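Local coordinates for tailspike protein (Siphovirus 9NA, PDB 3RIQ) that probably binds the O-antigen of Salmonella lipopolysaccharide as the phage receptor and cleaves it as an endorhamnosidase, at residues Val338-His343 and Thr360-Asn365; Asp319-Gly324 and Ala342-Met347; Thr22-Ala27 and Glu46-Gly51. All blocks are in the same frame, centred on the assembly; numbering follows the deposited sequence. Where two conformers were deposited one is given.

Contact 1: residues Val338-His343 and Thr360-Asn365; sequences VTYEAH and TVVCAN
Val338 and Thr360 lie paired on neighbouring parallel strands in exact register, their side chains lying side by side, with Val338 CG2 4.1 Å from Thr360 CB. At the next position Thr339 bonds through its backbone in both directions: its N donates to Thr360 O, and its O receives Val362 N at 2.9 Å and 167°. With chi1 at 77°, OG1 of Thr339 lies beside Val361 CG2 and accepts a hydrogen bond from a water that also donates to Val362 O and accepts from Ala342 N, while OG1 itself bonds to Gly346 O. CD1 and CE1 of the Tyr340 ring meet Val362 obliquely, CE1 3.5 Å from Val362 CB; Asp355 and Arg383 of the second subunit pack on this pair. Glu341 N closes the pairing on Val362 O, and its carboxylate leads off to salt bridges with Arg318 and Lys366. Ala342 CB then meets Ala364 CB at 4.1 Å. Beyond, a second water donates to both His343 O and Asn365 OD1. The two waters thus supplement the direct strand pairing, the first where it ends and the second past it, in the turn.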
ATOM      1  N   VAL A 338      -7.068  -3.329   5.545  1.00 10.72           N
ATOM      2  CA  VAL A 338      -7.225  -2.512   6.771  1.00 11.15           C
ATOM      3  C   VAL A 338      -8.700  -2.486   7.108  1.00 11.67           C
ATOM      4  O   VAL A 338      -9.504  -2.122   6.248  1.00 12.00           O
ATOM      5  CB  VAL A 338      -6.749  -1.039   6.513  1.00 12.15           C
ATOM      6  CG1 VAL A 338      -7.041  -0.120   7.698  1.00 13.38           C
ATOM      7  CG2 VAL A 338      -5.254  -1.015   6.116  1.00 14.74           C
ATOM      8  N   THR A 339      -9.086  -2.914   8.315  1.00 11.97           N
ATOM      9  CA  THR A 339     -10.483  -2.808   8.689  1.00 12.01           C
ATOM     10  C   THR A 339     -10.628  -2.088  10.007  1.00 11.38           C
ATOM     11  O   THR A 339      -9.864  -2.361  10.939  1.00 12.53           O
ATOM     12  CB  THR A 339     -11.232  -4.174   8.705  1.00 11.89           C
ATOM     13  OG1 THR A 339     -10.908  -4.931   9.891  1.00 13.50           O
ATOM     14  CG2 THR A 339     -10.940  -4.997   7.421  1.00 13.06           C
ATOM     15  N   TYR A 340     -11.604  -1.177  10.060  1.00 11.68           N
ATOM     16  CA  TYR A 340     -11.957  -0.415  11.261  1.00 11.53           C
ATOM     17  C   TYR A 340     -13.394  -0.743  11.649  1.00 12.50           C
ATOM     18  O   TYR A 340     -14.283  -0.772  10.781  1.00 12.03           O
ATOM     19  CB  TYR A 340     -11.902   1.098  10.975  1.00 13.35           C
ATOM     20  CG  TYR A 340     -10.523   1.686  11.084  1.00 10.99           C
ATOM     21  CD1 TYR A 340     -10.063   2.152  12.323  1.00 12.64           C
ATOM     22  CD2 TYR A 340      -9.658   1.717   9.992  1.00 12.32           C
ATOM     23  CE1 TYR A 340      -8.784   2.657  12.469  1.00 13.34           C
ATOM     24  CE2 TYR A 340      -8.363   2.251  10.102  1.00 11.66           C
ATOM     25  CZ  TYR A 340      -7.934   2.703  11.372  1.00 12.20           C
ATOM     26  OH  TYR A 340      -6.662   3.172  11.588  1.00 14.14           O
ATOM     27  N   GLU A 341     -13.638  -0.894  12.947  1.00 12.93           N
ATOM     28  CA  GLU A 341     -15.024  -0.939  13.500  1.00 13.08           C
ATOM     29  C   GLU A 341     -15.873  -2.061  12.902  1.00 13.04           C
ATOM     30  O   GLU A 341     -17.099  -1.960  12.867  1.00 13.69           O
ATOM     31  CB  GLU A 341     -15.741   0.430  13.310  1.00 14.37           C
ATOM     32  CG  GLU A 341     -15.213   1.617  14.138  1.00 18.46           C
ATOM     33  CD  GLU A 341     -15.950   2.875  13.668  1.00 23.01           C
ATOM     34  OE1 GLU A 341     -17.040   3.097  14.139  1.00 21.53           O
ATOM     35  OE2 GLU A 341     -15.505   3.582  12.717  1.00 27.81           O
ATOM     36  N   ALA A 342     -15.262  -3.169  12.477  1.00 12.77           N
ATOM     37  CA  ALA A 342     -16.092  -4.334  12.078  1.00 13.02           C
ATOM     38  C   ALA A 342     -16.924  -4.783  13.282  1.00 12.65           C
ATOM     39  O   ALA A 342     -16.390  -4.883  14.405  1.00 13.57           O
ATOM     40  CB  ALA A 342     -15.220  -5.473  11.604  1.00 13.48           C
ATOM     41  N   HIS A 343     -18.214  -5.055  13.065  1.00 12.97           N
ATOM     42  CA  HIS A 343     -19.058  -5.473  14.185  1.00 13.32           C
ATOM     43  C   HIS A 343     -18.855  -6.955  14.560  1.00 13.83           C
ATOM     44  O   HIS A 343     -19.009  -7.329  15.739  1.00 15.72           O
ATOM     45  CB  HIS A 343     -20.527  -5.125  13.935  1.00 13.57           C
ATOM     46  CG  HIS A 343     -20.787  -3.649  13.937  1.00 14.64           C
ATOM     47  ND1 HIS A 343     -21.742  -3.064  14.741  1.00 15.61           N
ATOM     48  CD2 HIS A 343     -20.186  -2.641  13.269  1.00 14.51           C
ATOM     49  CE1 HIS A 343     -21.745  -1.752  14.535  1.00 15.94           C
ATOM     50  NE2 HIS A 343     -20.800  -1.470  13.651  1.00 13.94           N
ATOM     51  N   THR A 360      -4.187  -4.888   8.975  1.00 12.50           N
ATOM     52  CA  THR A 360      -4.352  -3.970  10.108  1.00 12.98           C
ATOM     53  C   THR A 360      -5.820  -4.035  10.509  1.00 13.20           C
ATOM     54  O   THR A 360      -6.689  -3.735   9.687  1.00 13.10           O
ATOM     55  CB  THR A 360      -3.965  -2.539   9.700  1.00 13.04           C
ATOM     56  OG1 THR A 360      -2.580  -2.545   9.305  1.00 15.87           O
ATOM     57  CG2 THR A 360      -4.109  -1.578  10.885  1.00 14.74           C
ATOM     58  N   VAL A 361      -6.101  -4.471  11.734  1.00 12.75           N
ATOM     59  CA  VAL A 361      -7.472  -4.553  12.231  1.00 13.01           C
ATOM     60  C   VAL A 361      -7.584  -3.692  13.468  1.00 12.86           C
ATOM     61  O   VAL A 361      -6.851  -3.921  14.440  1.00 13.41           O
ATOM     62  CB  VAL A 361      -7.886  -6.024  12.546  1.00 12.92           C
ATOM     63  CG1 VAL A 361      -9.211  -6.077  13.356  1.00 14.22           C
ATOM     64  CG2 VAL A 361      -7.990  -6.857  11.245  1.00 12.85           C
ATOM     65  N   VAL A 362      -8.533  -2.745  13.464  1.00 13.27           N
ATOM     66  CA  VAL A 362      -8.753  -1.829  14.578  1.00 13.47           C
ATOM     67  C   VAL A 362     -10.202  -1.901  14.979  1.00 14.11           C
ATOM     68  O   VAL A 362     -11.123  -1.814  14.133  1.00 13.13           O
ATOM     69  CB  VAL A 362      -8.420  -0.375  14.172  1.00 13.43           C
ATOM     70  CG1 VAL A 362      -8.767   0.603  15.310  1.00 13.93           C
ATOM     71  CG2 VAL A 362      -6.919  -0.218  13.743  1.00 15.12           C
ATOM     72  N   CYS A 363     -10.400  -2.102  16.279  1.00 13.99           N
ATOM     73  CA  CYS A 363     -11.749  -2.110  16.862  0.50 13.76           C
ATOM     74  C   CYS A 363     -12.740  -3.060  16.172  1.00 14.73           C
ATOM     75  O   CYS A 363     -13.872  -2.630  15.856  1.00 15.16           O
ATOM     76  CB  CYS A 363     -12.330  -0.686  16.894  0.50 12.91           C
ATOM     77  SG  CYS A 363     -13.829  -0.500  17.937  0.50 12.05           S
ATOM     78  N   ALA A 364     -12.330  -4.303  15.899  1.00 14.38           N
ATOM     79  CA  ALA A 364     -13.297  -5.309  15.450  1.00 13.83           C
ATOM     80  C   ALA A 364     -14.085  -5.838  16.655  1.00 14.39           C
ATOM     81  O   ALA A 364     -13.871  -5.399  17.810  1.00 15.18           O
ATOM     82  CB  ALA A 364     -12.606  -6.436  14.678  1.00 14.38           C
ATOM     83  N   ASN A 365     -15.015  -6.765  16.413  1.00 14.53           N
ATOM     84  CA  ASN A 365     -15.886  -7.231  17.500  1.00 15.39           C
ATOM     85  C   ASN A 365     -16.519  -6.025  18.206  1.00 16.18           C
ATOM     86  O   ASN A 365     -16.637  -5.990  19.460  1.00 17.30           O
ATOM     87  CB  ASN A 365     -15.092  -8.149  18.475  1.00 14.50           C
ATOM     88  CG  ASN A 365     -15.941  -8.701  19.633  1.00 15.60           C
ATOM     89  OD1 ASN A 365     -17.116  -9.091  19.474  1.00 17.39           O
ATOM     90  ND2 ASN A 365     -15.332  -8.751  20.807  1.00 16.65           N
TER
HETATM   91  O   HOH W   1     -12.306  -3.887  12.258  1.00 13.77           O
HETATM   92  O   HOH W   2     -19.327  -8.458  18.149  1.00 22.91           O

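Contact 2: residues Asp319-Gly324 and Ala342-Met347; sequences DCMGIG and AHKEGM
With chi1 of His343 at -68°, its CG stands anti to the carbonyl carbon and the imidazole reaches back to Asp319, whose own CG, anti to the backbone N, brings the carboxylate to the ring edge. NE2 of His343 donates to Asp319 OD1 at 2.7 Å, nearly along the C-O axis and in the ring plane, the carboxylate being turned 25° from the ring. OD1 also takes a salt bridge from Lys366, and ND1 of His343 bonds to Asp367, so the imidazole is fixed in rotation from both nitrogens. Met321, bent at chi2 and chi3, brings its thioether obliquely against the same ring: SD lies 4.0 Å from the His343 centroid, 37° off the normal, a sulfur-aromatic contact, and CE sits near ND1. Trp103 meets the imidazole as well, its plane steeply inclined to it.

The backbones pair further along. Cys320 O accepts His343 N at 2.9 Å, whereas Lys344 N reaches Gly322 O from above the carbonyl plane. The Lys344 chain curls over Gly322, CG 3.5 Å from Gly322 C, and its NZ donates to Met321 O at 2.8 Å; this ammonium would help to polarise that carbonyl. Ile323 crosses Lys344 at about a right angle, CG1 against CB, and its CG2 comes 3.4 Å from Glu345 O. That same Glu345 O receives Gly324 N in the carbonyl plane at 2.8 Å. Gly324 CA lies 3.3 Å from Gly346 O, in a CA-H...O contact.

Two equivalent turns, each leading from one strand to the next, are thereby stacked along the axis of a right-handed parallel beta-helix, the fold of the P22 tailspike family.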
ATOM      1  N   ASP A 319     -16.666   0.232   9.698  1.00 11.78           N
ATOM      2  CA  ASP A 319     -17.965   0.140  10.401  1.00 11.95           C
ATOM      3  C   ASP A 319     -18.982  -0.763   9.648  1.00 12.78           C
ATOM      4  O   ASP A 319     -20.190  -0.463   9.598  1.00 13.03           O
ATOM      5  CB  ASP A 319     -18.516   1.576  10.647  1.00 12.66           C
ATOM      6  CG  ASP A 319     -19.574   1.653  11.745  1.00 14.00           C
ATOM      7  OD1 ASP A 319     -19.654   0.753  12.630  1.00 14.16           O
ATOM      8  OD2 ASP A 319     -20.342   2.657  11.723  1.00 14.62           O
ATOM      9  N   CYS A 320     -18.485  -1.869   9.103  1.00 12.94           N
ATOM     10  CA  CYS A 320     -19.335  -2.853   8.474  1.00 13.13           C
ATOM     11  C   CYS A 320     -19.993  -3.721   9.540  1.00 13.58           C
ATOM     12  O   CYS A 320     -19.353  -4.072  10.535  1.00 15.00           O
ATOM     13  CB  CYS A 320     -18.497  -3.701   7.524  1.00 13.21           C
ATOM     14  SG  CYS A 320     -17.860  -2.685   6.104  1.00 14.49           S
ATOM     15  N   MET A 321     -21.286  -4.027   9.352  1.00 13.17           N
ATOM     16  CA  MET A 321     -22.034  -4.740  10.373  1.00 13.57           C
ATOM     17  C   MET A 321     -21.658  -6.218  10.487  1.00 14.16           C
ATOM     18  O   MET A 321     -21.821  -6.832  11.566  1.00 14.13           O
ATOM     19  CB  MET A 321     -23.528  -4.547  10.118  1.00 14.06           C
ATOM     20  CG  MET A 321     -24.472  -5.160  11.154  1.00 13.91           C
ATOM     21  SD  MET A 321     -24.214  -4.659  12.886  1.00 16.51           S
ATOM     22  CE  MET A 321     -24.867  -2.976  12.887  1.00 19.71           C
ATOM     23  N   GLY A 322     -21.116  -6.771   9.402  1.00 14.22           N
ATOM     24  CA  GLY A 322     -20.638  -8.152   9.364  1.00 14.82           C
ATOM     25  C   GLY A 322     -19.140  -8.213   9.662  1.00 14.54           C
ATOM     26  O   GLY A 322     -18.606  -7.483  10.540  1.00 14.16           O
ATOM     27  N   ILE A 323     -18.459  -9.102   8.938  1.00 13.80           N
ATOM     28  CA  ILE A 323     -17.019  -9.296   9.089  1.00 13.81           C
ATOM     29  C   ILE A 323     -16.297  -8.227   8.285  1.00 12.93           C
ATOM     30  O   ILE A 323     -16.759  -7.819   7.223  1.00 13.84           O
ATOM     31  CB  ILE A 323     -16.641 -10.731   8.646  1.00 13.49           C
ATOM     32  CG1 ILE A 323     -17.333 -11.744   9.580  1.00 14.72           C
ATOM     33  CG2 ILE A 323     -15.112 -10.959   8.617  1.00 13.21           C
ATOM     34  CD1 ILE A 323     -17.208 -13.207   9.106  1.00 17.29           C
ATOM     35  N   GLY A 324     -15.174  -7.738   8.821  1.00 12.61           N
ATOM     36  CA  GLY A 324     -14.495  -6.621   8.165  1.00 12.33           C
ATOM     37  C   GLY A 324     -14.037  -6.962   6.748  1.00 11.87           C
ATOM     38  O   GLY A 324     -14.166  -6.132   5.845  1.00 12.82           O
ATOM     39  N   ALA A 342     -15.262  -3.169  12.477  1.00 12.77           N
ATOM     40  CA  ALA A 342     -16.092  -4.334  12.078  1.00 13.02           C
ATOM     41  C   ALA A 342     -16.924  -4.783  13.282  1.00 12.65           C
ATOM     42  O   ALA A 342     -16.390  -4.883  14.405  1.00 13.57           O
ATOM     43  CB  ALA A 342     -15.220  -5.473  11.604  1.00 13.48           C
ATOM     44  N   HIS A 343     -18.214  -5.055  13.065  1.00 12.97           N
ATOM     45  CA  HIS A 343     -19.058  -5.473  14.185  1.00 13.32           C
ATOM     46  C   HIS A 343     -18.855  -6.955  14.560  1.00 13.83           C
ATOM     47  O   HIS A 343     -19.009  -7.329  15.739  1.00 15.72           O
ATOM     48  CB  HIS A 343     -20.527  -5.125  13.935  1.00 13.57           C
ATOM     49  CG  HIS A 343     -20.787  -3.649  13.937  1.00 14.64           C
ATOM     50  ND1 HIS A 343     -21.742  -3.064  14.741  1.00 15.61           N
ATOM     51  CD2 HIS A 343     -20.186  -2.641  13.269  1.00 14.51           C
ATOM     52  CE1 HIS A 343     -21.745  -1.752  14.535  1.00 15.94           C
ATOM     53  NE2 HIS A 343     -20.800  -1.470  13.651  1.00 13.94           N
ATOM     54  N   LYS A 344     -18.461  -7.765  13.585  1.00 14.88           N
ATOM     55  CA  LYS A 344     -18.057  -9.156  13.822  1.00 14.75           C
ATOM     56  C   LYS A 344     -16.527  -9.218  13.804  1.00 13.36           C
ATOM     57  O   LYS A 344     -15.861  -8.230  14.201  1.00 14.74           O
ATOM     58  CB  LYS A 344     -18.685 -10.102  12.771  1.00 14.08           C
ATOM     59  CG  LYS A 344     -20.203  -9.891  12.555  1.00 16.06           C
ATOM     60  CD  LYS A 344     -21.031 -10.142  13.792  1.00 19.32           C
ATOM     61  CE  LYS A 344     -22.565 -10.079  13.465  1.00 21.29           C
ATOM     62  NZ  LYS A 344     -23.094  -8.681  13.258  1.00 22.72           N
ATOM     63  N   GLU A 345     -15.945 -10.331  13.344  1.00 13.95           N
ATOM     64  CA  GLU A 345     -14.487 -10.388  13.249  1.00 13.12           C
ATOM     65  C   GLU A 345     -13.925  -9.332  12.281  1.00 13.09           C
ATOM     66  O   GLU A 345     -14.608  -8.921  11.340  1.00 13.48           O
ATOM     67  CB  GLU A 345     -14.018 -11.751  12.785  1.00 13.77           C
ATOM     68  CG  GLU A 345     -14.296 -12.887  13.778  1.00 14.65           C
ATOM     69  CD  GLU A 345     -15.684 -13.538  13.637  1.00 15.25           C
ATOM     70  OE1 GLU A 345     -16.537 -13.059  12.858  1.00 15.21           O
ATOM     71  OE2 GLU A 345     -15.895 -14.565  14.304  1.00 16.37           O
ATOM     72  N   GLY A 346     -12.689  -8.898  12.518  1.00 12.80           N
ATOM     73  CA  GLY A 346     -12.069  -7.892  11.664  1.00 12.48           C
ATOM     74  C   GLY A 346     -11.540  -8.417  10.333  1.00 12.56           C
ATOM     75  O   GLY A 346     -11.565  -7.720   9.319  1.00 13.96           O
ATOM     76  N   MET A 347     -11.073  -9.657  10.352  1.00 13.29           N
ATOM     77  CA  MET A 347     -10.473 -10.346   9.193  1.00 12.75           C
ATOM     78  C   MET A 347     -10.674 -11.827   9.465  1.00 13.26           C
ATOM     79  O   MET A 347     -10.415 -12.298  10.588  1.00 13.84           O
ATOM     80  CB  MET A 347      -8.975 -10.018   9.048  1.00 12.96           C
ATOM     81  CG  MET A 347      -8.356 -10.545   7.750  1.00 12.38           C
ATOM     82  SD  MET A 347      -6.871 -11.568   7.965  1.00 14.35           S
ATOM     83  CE  MET A 347      -7.546 -13.217   8.207  1.00 13.20           C
TER

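Contact 3: residues Thr22-Ala27 and Glu46-Gly51; sequences TLQEAA and EAVDFG
Helix 23-27 runs almost parallel to strand 46-49, their axes 3° apart and 7.6 Å from each other at closest approach. The polar link is the side-chain amide of Gln24, which pairs with the backbone of Asp49 at both ends: OE1 accepts Asp49 N at 2.7 Å and 172°, and NE2 donates to Asp49 O at 3.0 Å, nearly straight and in the plane of the amide. A bend at chi2 (68°) turns the chain down to the strand, and the two bonds hold the amide edge-on to the Asp49 backbone and fix its rotation. OE1 also receives a water shared with Ala47 O, while NE2 has a second partner in Thr28. Another water joins Gln24 N to Glu46 OE1, a carboxylate oxygen that Tyr40 also binds.

Beside this polar strip Val48 projects its two methyls against the helix. CG2 meets Leu23 CD2 at 3.7 Å, the two side chains crossing at about a right angle, and CG1 touches Ala27 CB at 3.6 Å. The same Val48 CG1 lies over one face of the Phe50 ring, toward its rim, and Ala27 CB approaches CD1 of that ring obliquely; Trp71 meets Phe50 edge-to-face.

Both segments are also braced locally. Thr22 OG1 accepts Glu25 N while Glu25 OE1 accepts Thr22 N, a capping box at the helix N-terminus, and Asp49 OD1 takes Gly51 N in an Asx turn. Together these contacts seat a short amphipathic helix on strand 46-49 at the N-terminal end of the parallel beta-helix.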
ATOM      1  N   THR A  22     -40.354   3.738 -30.032  1.00 17.23           N
ATOM      2  CA  THR A  22     -39.762   2.717 -29.151  1.00 15.81           C
ATOM      3  C   THR A  22     -38.250   2.675 -29.328  1.00 15.04           C
ATOM      4  O   THR A  22     -37.710   3.050 -30.389  1.00 15.24           O
ATOM      5  CB  THR A  22     -40.302   1.291 -29.417  1.00 15.35           C
ATOM      6  OG1 THR A  22     -39.883   0.843 -30.701  1.00 15.81           O
ATOM      7  CG2 THR A  22     -41.848   1.218 -29.330  1.00 16.93           C
ATOM      8  N   LEU A  23     -37.581   2.117 -28.323  1.00 15.78           N
ATOM      9  CA  LEU A  23     -36.157   1.866 -28.394  1.00 15.18           C
ATOM     10  C   LEU A  23     -35.814   0.831 -29.477  1.00 15.30           C
ATOM     11  O   LEU A  23     -34.807   0.981 -30.178  1.00 14.21           O
ATOM     12  CB  LEU A  23     -35.641   1.417 -27.027  1.00 15.99           C
ATOM     13  CG  LEU A  23     -34.127   1.374 -26.877  1.00 16.39           C
ATOM     14  CD1 LEU A  23     -33.419   2.677 -27.324  1.00 17.39           C
ATOM     15  CD2 LEU A  23     -33.830   1.025 -25.370  1.00 17.59           C
ATOM     16  N   GLN A  24     -36.676  -0.165 -29.668  1.00 14.79           N
ATOM     17  CA  GLN A  24     -36.466  -1.129 -30.758  1.00 14.30           C
ATOM     18  C   GLN A  24     -36.484  -0.441 -32.131  1.00 14.88           C
ATOM     19  O   GLN A  24     -35.610  -0.702 -32.979  1.00 14.22           O
ATOM     20  CB  GLN A  24     -37.515  -2.253 -30.734  1.00 14.03           C
ATOM     21  CG  GLN A  24     -37.355  -3.229 -31.929  1.00 14.47           C
ATOM     22  CD  GLN A  24     -36.048  -4.015 -31.780  1.00 13.50           C
ATOM     23  OE1 GLN A  24     -35.909  -4.842 -30.871  1.00 15.47           O
ATOM     24  NE2 GLN A  24     -35.064  -3.695 -32.613  1.00 14.04           N
ATOM     25  N   GLU A  25     -37.433   0.465 -32.354  1.00 15.31           N
ATOM     26  CA  GLU A  25     -37.451   1.165 -33.654  1.00 15.97           C
ATOM     27  C   GLU A  25     -36.155   1.951 -33.884  1.00 15.33           C
ATOM     28  O   GLU A  25     -35.598   1.959 -34.986  1.00 15.13           O
ATOM     29  CB  GLU A  25     -38.644   2.113 -33.721  1.00 16.08           C
ATOM     30  CG  GLU A  25     -39.983   1.422 -33.933  1.00 16.89           C
ATOM     31  CD  GLU A  25     -41.186   2.257 -33.529  1.00 21.94           C
ATOM     32  OE1 GLU A  25     -41.014   3.329 -32.912  1.00 24.23           O
ATOM     33  OE2 GLU A  25     -42.315   1.814 -33.811  1.00 26.39           O
ATOM     34  N   ALA A  26     -35.648   2.581 -32.825  1.00 15.34           N
ATOM     35  CA  ALA A  26     -34.391   3.331 -32.910  1.00 14.13           C
ATOM     36  C   ALA A  26     -33.197   2.380 -33.170  1.00 14.88           C
ATOM     37  O   ALA A  26     -32.350   2.659 -34.026  1.00 13.45           O
ATOM     38  CB  ALA A  26     -34.179   4.157 -31.628  1.00 14.61           C
ATOM     39  N   ALA A  27     -33.169   1.243 -32.463  1.00 14.34           N
ATOM     40  CA  ALA A  27     -32.108   0.258 -32.640  1.00 14.25           C
ATOM     41  C   ALA A  27     -32.103  -0.307 -34.054  1.00 14.55           C
ATOM     42  O   ALA A  27     -31.021  -0.488 -34.635  1.00 14.70           O
ATOM     43  CB  ALA A  27     -32.285  -0.875 -31.657  1.00 14.00           C
ATOM     44  N   GLU A  46     -39.631  -5.661 -21.569  1.00 13.75           N
ATOM     45  CA  GLU A  46     -39.339  -5.115 -22.894  1.00 13.50           C
ATOM     46  C   GLU A  46     -37.993  -5.643 -23.386  1.00 13.93           C
ATOM     47  O   GLU A  46     -37.060  -5.852 -22.594  1.00 13.66           O
ATOM     48  CB  GLU A  46     -39.292  -3.556 -22.833  1.00 13.94           C
ATOM     49  CG  GLU A  46     -39.120  -2.904 -24.228  1.00 15.31           C
ATOM     50  CD  GLU A  46     -39.357  -1.409 -24.227  1.00 17.64           C
ATOM     51  OE1 GLU A  46     -38.818  -0.740 -25.148  1.00 20.41           O
ATOM     52  OE2 GLU A  46     -40.092  -0.913 -23.341  1.00 17.12           O
ATOM     53  N   ALA A  47     -37.884  -5.862 -24.690  1.00 13.67           N
ATOM     54  CA  ALA A  47     -36.637  -6.336 -25.266  1.00 14.45           C
ATOM     55  C   ALA A  47     -36.255  -5.458 -26.452  1.00 15.80           C
ATOM     56  O   ALA A  47     -37.125  -4.938 -27.198  1.00 18.80           O
ATOM     57  CB  ALA A  47     -36.779  -7.782 -25.700  1.00 15.61           C
ATOM     58  N   VAL A  48     -34.954  -5.299 -26.635  1.00 14.50           N
ATOM     59  CA  VAL A  48     -34.375  -4.539 -27.749  1.00 14.56           C
ATOM     60  C   VAL A  48     -33.355  -5.439 -28.422  1.00 13.94           C
ATOM     61  O   VAL A  48     -32.396  -5.915 -27.766  1.00 13.75           O
ATOM     62  CB  VAL A  48     -33.699  -3.229 -27.292  1.00 14.38           C
ATOM     63  CG1 VAL A  48     -33.177  -2.443 -28.504  1.00 15.45           C
ATOM     64  CG2 VAL A  48     -34.709  -2.384 -26.510  1.00 17.51           C
ATOM     65  N   ASP A  49     -33.585  -5.689 -29.716  1.00 14.01           N
ATOM     66  CA  ASP A  49     -32.698  -6.513 -30.529  1.00 14.59           C
ATOM     67  C   ASP A  49     -31.810  -5.587 -31.366  1.00 14.39           C
ATOM     68  O   ASP A  49     -32.313  -4.867 -32.231  1.00 14.85           O
ATOM     69  CB  ASP A  49     -33.570  -7.393 -31.462  1.00 15.14           C
ATOM     70  CG  ASP A  49     -32.759  -8.232 -32.458  1.00 18.62           C
ATOM     71  OD1 ASP A  49     -31.526  -8.242 -32.468  1.00 15.93           O
ATOM     72  OD2 ASP A  49     -33.422  -8.945 -33.268  1.00 26.56           O
ATOM     73  N   PHE A  50     -30.502  -5.591 -31.076  1.00 13.27           N
ATOM     74  CA  PHE A  50     -29.548  -4.687 -31.749  1.00 13.17           C
ATOM     75  C   PHE A  50     -28.932  -5.268 -33.008  1.00 13.67           C
ATOM     76  O   PHE A  50     -28.035  -4.656 -33.608  1.00 14.33           O
ATOM     77  CB  PHE A  50     -28.445  -4.257 -30.726  1.00 13.56           C
ATOM     78  CG  PHE A  50     -28.963  -3.315 -29.660  1.00 12.75           C
ATOM     79  CD1 PHE A  50     -29.163  -1.955 -29.938  1.00 12.55           C
ATOM     80  CD2 PHE A  50     -29.272  -3.802 -28.376  1.00 13.37           C
ATOM     81  CE1 PHE A  50     -29.615  -1.098 -28.942  1.00 13.51           C
ATOM     82  CE2 PHE A  50     -29.753  -2.946 -27.381  1.00 14.39           C
ATOM     83  CZ  PHE A  50     -29.902  -1.607 -27.648  1.00 13.36           C
ATOM     84  N   GLY A  51     -29.360  -6.470 -33.385  1.00 14.17           N
ATOM     85  CA  GLY A  51     -29.020  -7.054 -34.681  1.00 14.99           C
ATOM     86  C   GLY A  51     -27.541  -7.340 -34.916  1.00 14.35           C
ATOM     87  O   GLY A  51     -27.103  -7.410 -36.067  1.00 16.30           O
TER
HETATM   88  O   HOH W   3     -38.262  -1.602 -27.610  1.00 20.89           O
HETATM   89  O   HOH W   4     -37.886  -6.289 -29.753  1.00 22.11           O
HETATM   90  O   HOH W   5     -31.297  -3.783 -34.770  1.00 22.39           O

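Contact 3 closes first along the chain, near the N-terminus; contacts 2 and 1 follow in the middle of the parallel beta-helix. Contacts 1 and 2 have centres about 6 Å apart and share Ala342 and His343, so the 342-347 turn has 319-324 for one neighbour and the segment 360-365 for another. Asn365 N probably bonds to Lys344 O, and Tyr340 O to Asp319 N, continuing the stacking of strands 311-318, 333-340 and 355-362 into the turns that follow. Contact 3 lies about 49 Å from contact 1 between centres, joining helix 23-29 to strand 46-49. Only contact 1 touches another subunit, placing the face bearing Val338, Tyr340, Thr360 and Val362 at a trimer interface.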